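Local coordinates for protein CurH (Lyngbya majuscula, PDB 3KG7) that probably catalyses the dehydration of beta-hydroxyacyl intermediates, as the dehydratase domain of a module in the curacin polyketide synthase, at residues H9-N14 and I55-A60; Q23-Q28 and E87-L92. One frame throughout, in Å; residues are numbered along the deposited sequence.

Interaction 1 (H9-N14 and I55-A60); sequences HRLLGN and IAMTLA
Leu11 and Leu12 pack against Met57 and Ala60 in a buried, mainly apolar contact, in which the turn leading into strand 14-17 lies against helix 52-62, the helix of the first hotdog unit of this double-hotdog dehydratase. No hydrogen bond crosses it; the segments meet through side-chain packing. Met57, a selenomethionine in the crystal, touches both leucines. Leu11 reaches the helix with CG anti to its backbone N (chi1 -178°), which sets its CG 4.0 Å from Met57 CG and its CD2 3.9 Å from Ala60 CB. Leu12 takes the other course: its CA-CB bond runs across the contact, yet its branches bend back to the helix. There Leu12 CD2 lies 3.7 Å from Met57 CB, the two side chains sliding past each other in opposite senses, while Leu12 CD1 lies by Ala60, 4.1 Å from its CB. The small methyl of Ala60 is thus touched by one branch of each leucine. Met57 bends at its last torsion, and its CE comes to 3.6 Å from Leu11 O. Cutting Leu12 back to an alanine would probably open a gap beside Met57 CB and Ala60, leaving the selenomethionine chain freer to turn. The turn is held by paired backbone bonds between His9 and Gly13; at Gly13 the backbone angles (phi 85°, psi -144°) would press a CB against the carbonyl oxygen of Leu12, which calls for glycine. Leu12 also touches Tyr26, and Met57 touches Gln28, both on strand 24-30, while on the helix Leu59 packs on strand 66-73 and Thr58 on strand 117-124.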
loop_
_atom_site.group_PDB
_atom_site.type_symbol
_atom_site.label_atom_id
_atom_site.label_comp_id
_atom_site.label_asym_id
_atom_site.label_seq_id
_atom_site.Cartn_x
_atom_site.Cartn_y
_atom_site.Cartn_z
ATOM N N HIS C 9 11.532 8.916 1.221
ATOM C CA HIS C 9 12.192 9.361 2.441
ATOM C C HIS C 9 13.253 8.347 2.859
ATOM O O HIS C 9 12.988 7.144 2.888
ATOM C CB HIS C 9 11.149 9.479 3.547
ATOM C CG HIS C 9 11.572 10.335 4.695
ATOM N ND1 HIS C 9 11.814 9.826 5.953
ATOM C CD2 HIS C 9 11.778 11.673 4.783
ATOM C CE1 HIS C 9 12.161 10.810 6.765
ATOM N NE2 HIS C 9 12.147 11.941 6.079
ATOM N N ARG C 10 14.447 8.835 3.182
ATOM C CA ARG C 10 15.541 7.977 3.658
ATOM C C ARG C 10 15.152 7.038 4.797
ATOM O O ARG C 10 15.547 5.867 4.803
ATOM C CB ARG C 10 16.751 8.810 4.095
ATOM C CG ARG C 10 18.000 8.514 3.305
ATOM C CD ARG C 10 19.270 8.661 4.129
ATOM N NE ARG C 10 20.195 7.560 3.866
ATOM C CZ ARG C 10 20.991 7.467 2.801
ATOM N NH1 ARG C 10 20.999 8.415 1.871
ATOM N NH2 ARG C 10 21.783 6.411 2.661
ATOM N N LEU C 11 14.389 7.558 5.761
ATOM C CA LEU C 11 14.025 6.798 6.948
ATOM C C LEU C 11 12.788 5.916 6.748
ATOM O O LEU C 11 12.807 4.737 7.095
ATOM C CB LEU C 11 13.831 7.731 8.145
ATOM C CG LEU C 11 13.500 7.102 9.503
ATOM C CD1 LEU C 11 14.667 6.352 10.066
ATOM C CD2 LEU C 11 13.063 8.176 10.482
ATOM N N LEU C 12 11.724 6.482 6.186
ATOM C CA LEU C 12 10.453 5.776 6.104
ATOM C C LEU C 12 10.264 4.949 4.830
ATOM O O LEU C 12 9.495 3.989 4.820
ATOM C CB LEU C 12 9.297 6.762 6.266
ATOM C CG LEU C 12 8.974 7.231 7.683
ATOM C CD1 LEU C 12 7.900 8.283 7.606
ATOM C CD2 LEU C 12 8.515 6.087 8.547
ATOM N N GLY C 13 10.960 5.318 3.763
ATOM C CA GLY C 13 10.750 4.685 2.473
ATOM C C GLY C 13 9.608 5.333 1.720
ATOM O O GLY C 13 9.402 6.554 1.801
ATOM N N ASN C 14 8.861 4.498 1.005
ATOM C CA ASN C 14 7.774 4.950 0.157
ATOM C C ASN C 14 6.458 5.038 0.892
ATOM O O ASN C 14 6.092 4.114 1.608
ATOM C CB ASN C 14 7.615 3.999 -1.020
ATOM C CG ASN C 14 8.823 3.961 -1.886
ATOM O OD1 ASN C 14 8.966 4.761 -2.808
ATOM N ND2 ASN C 14 9.711 3.022 -1.604
ATOM N N ILE C 55 9.981 4.103 16.976
ATOM C CA ILE C 55 9.406 5.314 17.538
ATOM C C ILE C 55 9.819 6.481 16.654
ATOM O O ILE C 55 8.981 7.308 16.271
ATOM C CB ILE C 55 9.845 5.574 19.000
ATOM C CG1 ILE C 55 9.682 4.311 19.857
ATOM C CG2 ILE C 55 9.025 6.729 19.590
ATOM C CD1 ILE C 55 10.377 4.366 21.207
ATOM N N ALA C 56 11.112 6.529 16.327
ATOM C CA ALA C 56 11.662 7.522 15.417
ATOM C C ALA C 56 10.864 7.571 14.130
ATOM O O ALA C 56 10.466 8.651 13.685
ATOM C CB ALA C 56 13.095 7.200 15.116
HETATM N N MSE C 57 10.617 6.396 13.552
HETATM C CA MSE C 57 9.897 6.294 12.276
HETATM C C MSE C 57 8.472 6.829 12.378
HETATM O O MSE C 57 8.006 7.572 11.513
HETATM C CB MSE C 57 9.875 4.852 11.782
HETATM C CG MSE C 57 11.226 4.353 11.346
HETATM SE SE MSE C 57 11.133 2.504 10.766
HETATM C CE MSE C 57 10.469 2.744 8.952
ATOM N N THR C 58 7.793 6.446 13.452
ATOM C CA THR C 58 6.421 6.853 13.677
ATOM C C THR C 58 6.347 8.366 13.847
ATOM O O THR C 58 5.470 9.028 13.258
ATOM C CB THR C 58 5.810 6.135 14.892
ATOM O OG1 THR C 58 5.842 4.717 14.678
ATOM C CG2 THR C 58 4.366 6.574 15.095
ATOM N N LEU C 59 7.277 8.906 14.637
ATOM C CA LEU C 59 7.372 10.343 14.824
ATOM C C LEU C 59 7.638 11.046 13.502
ATOM O O LEU C 59 7.132 12.139 13.278
ATOM C CB LEU C 59 8.445 10.698 15.846
ATOM C CG LEU C 59 8.260 10.252 17.290
ATOM C CD1 LEU C 59 9.606 10.289 17.988
ATOM C CD2 LEU C 59 7.252 11.133 18.010
ATOM N N ALA C 60 8.401 10.405 12.621
ATOM C CA ALA C 60 8.644 10.961 11.295
ATOM C C ALA C 60 7.391 10.926 10.424
ATOM O O ALA C 60 7.201 11.804 9.581
ATOM C CB ALA C 60 9.802 10.255 10.614
#

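Interaction 2 (Q23-Q28 and E87-L92); sequences QTIYHQ and ETQLML
Met91, Leu92 and Tyr26 bury the most surface where strand 24-30 runs antiparallel to strand 86-92, and they divide between the two faces of the pair. Met91, modelled as selenomethionine, faces the same way as Ile25, its non-hydrogen-bonded partner. CG stands anti to the backbone N (chi1 175°), and bends at the next two torsions swing the chain across to the neighbouring strand. Met91 SE then lies 3.6 Å from Ile25 CG1, and the terminal CE reaches the amide end of Gln23, whose chain it crosses at a slant. His27 and Gln89 continue this face, with His27 CB 4.0 Å from Gln89 CG. Gln89 NE2 hydrogen-bonds to the backbone O of Glu17, and OE1 to the backbone N of Ala19, both of the second subunit, which packs on Ile25, His27 and Met91 as well, so this face belongs to the dimer contact.

Such antiparallel pairing is the framework of the hotdog fold, whose sheet wraps round a central helix. Here three hydrogen-bonded pairs, Thr24 with Leu92, Tyr26 with Leu90 and Gln28 with Thr88, supply six backbone bonds. In the first, Leu92 N meets Thr24 O at 2.8 Å with the N-H pointing almost straight at the oxygen (172°).

The opposite face carries Tyr26, Leu90 and Leu92. Tyr26 and Leu90 lie side by side and point the same way, with Tyr26 CD2 3.9 Å from Leu90 CD2. Leu92 CD2 comes to the edge of the tyrosine ring, near its plane, 4.4 Å from Tyr26 CE2, and also lies 4.1 Å from Thr24 CB. Beyond the pair, Tyr26 touches Ala61 of helix 52-62, against which Leu90 also packs through Met57 and Thr58, while Leu92 rests on Val103 of strand 101-109.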
loop_
_atom_site.group_PDB
_atom_site.type_symbol
_atom_site.label_atom_id
_atom_site.label_comp_id
_atom_site.label_asym_id
_atom_site.label_seq_id
_atom_site.Cartn_x
_atom_site.Cartn_y
_atom_site.Cartn_z
ATOM N N GLN C 23 -5.709 4.023 5.535
ATOM C CA GLN C 23 -4.453 3.655 6.163
ATOM C C GLN C 23 -3.299 4.254 5.385
ATOM O O GLN C 23 -3.480 4.734 4.268
ATOM C CB GLN C 23 -4.286 2.135 6.211
ATOM C CG GLN C 23 -5.047 1.455 7.331
ATOM C CD GLN C 23 -5.353 -0.009 7.035
ATOM O OE1 GLN C 23 -5.296 -0.461 5.884
ATOM N NE2 GLN C 23 -5.696 -0.755 8.079
ATOM N N THR C 24 -2.113 4.219 5.981
ATOM C CA THR C 24 -0.893 4.644 5.327
ATOM C C THR C 24 0.173 3.581 5.543
ATOM O O THR C 24 0.414 3.146 6.678
ATOM C CB THR C 24 -0.408 5.979 5.914
ATOM O OG1 THR C 24 -1.482 6.925 5.892
ATOM C CG2 THR C 24 0.740 6.545 5.108
ATOM N N ILE C 25 0.792 3.133 4.456
ATOM C CA ILE C 25 1.901 2.184 4.558
ATOM C C ILE C 25 3.158 2.888 4.122
ATOM O O ILE C 25 3.174 3.533 3.080
ATOM C CB ILE C 25 1.744 0.924 3.661
ATOM C CG1 ILE C 25 0.385 0.271 3.844
ATOM C CG2 ILE C 25 2.817 -0.121 3.983
ATOM C CD1 ILE C 25 0.077 -0.746 2.761
ATOM N N TYR C 26 4.205 2.759 4.929
ATOM C CA TYR C 26 5.535 3.153 4.529
ATOM C C TYR C 26 6.369 1.899 4.277
ATOM O O TYR C 26 6.653 1.128 5.197
ATOM C CB TYR C 26 6.161 4.028 5.599
ATOM C CG TYR C 26 5.386 5.302 5.884
ATOM C CD1 TYR C 26 5.722 6.507 5.247
ATOM C CD2 TYR C 26 4.324 5.310 6.803
ATOM C CE1 TYR C 26 5.019 7.681 5.506
ATOM C CE2 TYR C 26 3.613 6.489 7.070
ATOM C CZ TYR C 26 3.971 7.666 6.418
ATOM O OH TYR C 26 3.278 8.831 6.674
ATOM N N HIS C 27 6.741 1.678 3.021
ATOM C CA HIS C 27 7.458 0.461 2.668
ATOM C C HIS C 27 8.813 0.737 2.050
ATOM O O HIS C 27 8.949 1.633 1.221
ATOM C CB HIS C 27 6.602 -0.429 1.769
ATOM C CG HIS C 27 6.253 0.182 0.452
ATOM N ND1 HIS C 27 6.845 -0.214 -0.730
ATOM C CD2 HIS C 27 5.360 1.147 0.123
ATOM C CE1 HIS C 27 6.332 0.481 -1.731
ATOM N NE2 HIS C 27 5.431 1.314 -1.242
ATOM N N GLN C 28 9.813 -0.034 2.468
ATOM C CA GLN C 28 11.173 0.085 1.945
ATOM C C GLN C 28 11.910 -1.224 2.111
ATOM O O GLN C 28 11.486 -2.090 2.875
ATOM C CB GLN C 28 11.951 1.166 2.696
ATOM C CG GLN C 28 12.312 0.774 4.122
ATOM C CD GLN C 28 12.779 1.945 4.947
ATOM O OE1 GLN C 28 13.627 2.720 4.509
ATOM N NE2 GLN C 28 12.229 2.084 6.153
ATOM N N GLU C 87 12.468 -6.723 3.495
ATOM C CA GLU C 87 11.318 -5.965 3.023
ATOM C C GLU C 87 10.520 -5.501 4.246
ATOM O O GLU C 87 9.942 -6.321 4.954
ATOM C CB GLU C 87 10.482 -6.906 2.161
ATOM C CG GLU C 87 9.342 -6.290 1.388
ATOM C CD GLU C 87 8.672 -7.302 0.460
ATOM O OE1 GLU C 87 9.397 -8.142 -0.125
ATOM O OE2 GLU C 87 7.433 -7.253 0.316
ATOM N N THR C 88 10.498 -4.197 4.496
ATOM C CA THR C 88 9.950 -3.666 5.738
ATOM C C THR C 88 8.701 -2.814 5.499
ATOM O O THR C 88 8.620 -2.098 4.510
ATOM C CB THR C 88 11.032 -2.858 6.471
ATOM O OG1 THR C 88 12.266 -3.593 6.440
ATOM C CG2 THR C 88 10.642 -2.600 7.912
ATOM N N GLN C 89 7.729 -2.908 6.402
ATOM C CA GLN C 89 6.478 -2.168 6.270
ATOM C C GLN C 89 6.049 -1.604 7.609
ATOM O O GLN C 89 5.892 -2.352 8.577
ATOM C CB GLN C 89 5.372 -3.062 5.709
ATOM C CG GLN C 89 5.521 -3.380 4.230
ATOM C CD GLN C 89 4.274 -3.981 3.613
ATOM O OE1 GLN C 89 3.249 -4.127 4.273
ATOM N NE2 GLN C 89 4.359 -4.339 2.337
ATOM N N LEU C 90 5.888 -0.282 7.666
ATOM C CA LEU C 90 5.309 0.377 8.831
ATOM C C LEU C 90 3.880 0.738 8.465
ATOM O O LEU C 90 3.649 1.473 7.499
ATOM C CB LEU C 90 6.108 1.624 9.207
ATOM C CG LEU C 90 5.670 2.389 10.460
ATOM C CD1 LEU C 90 6.845 3.136 11.082
ATOM C CD2 LEU C 90 4.520 3.355 10.160
HETATM N N MSE C 91 2.927 0.208 9.223
HETATM C CA MSE C 91 1.517 0.399 8.935
HETATM C C MSE C 91 0.895 1.366 9.950
HETATM O O MSE C 91 0.888 1.110 11.160
HETATM C CB MSE C 91 0.820 -0.967 8.914
HETATM C CG MSE C 91 -0.700 -0.954 8.738
HETATM SE SE MSE C 91 -1.334 -0.512 6.930
HETATM C CE MSE C 91 -2.615 -1.985 6.732
ATOM N N LEU C 92 0.407 2.493 9.447
ATOM C CA LEU C 92 -0.208 3.518 10.282
ATOM C C LEU C 92 -1.707 3.449 10.086
ATOM O O LEU C 92 -2.225 3.813 9.026
ATOM C CB LEU C 92 0.332 4.899 9.911
ATOM C CG LEU C 92 -0.295 6.174 10.466
ATOM C CD1 LEU C 92 0.058 6.331 11.923
ATOM C CD2 LEU C 92 0.203 7.363 9.681
#

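The two interactions lie with centres about 9 Å apart, on the same side of the chain's centre, and all four segments probably belong to the first hotdog unit. Along the chain they alternate: 9-14, 23-28, 55-60, 87-92. They also touch directly. Gln28 NE2 is 2.9 Å from Leu11 O, a probable hydrogen bond, and the backbone of Asn14 pairs with that of His27, so the turn of interaction 1 passes straight into the strand next to the first strand of interaction 2. Helix 52-62 lies against the tyrosine-bearing face of the strands, the second subunit against the other. Turn, strands and helix thus pack against one another, consistent with a shared core of this hotdog unit.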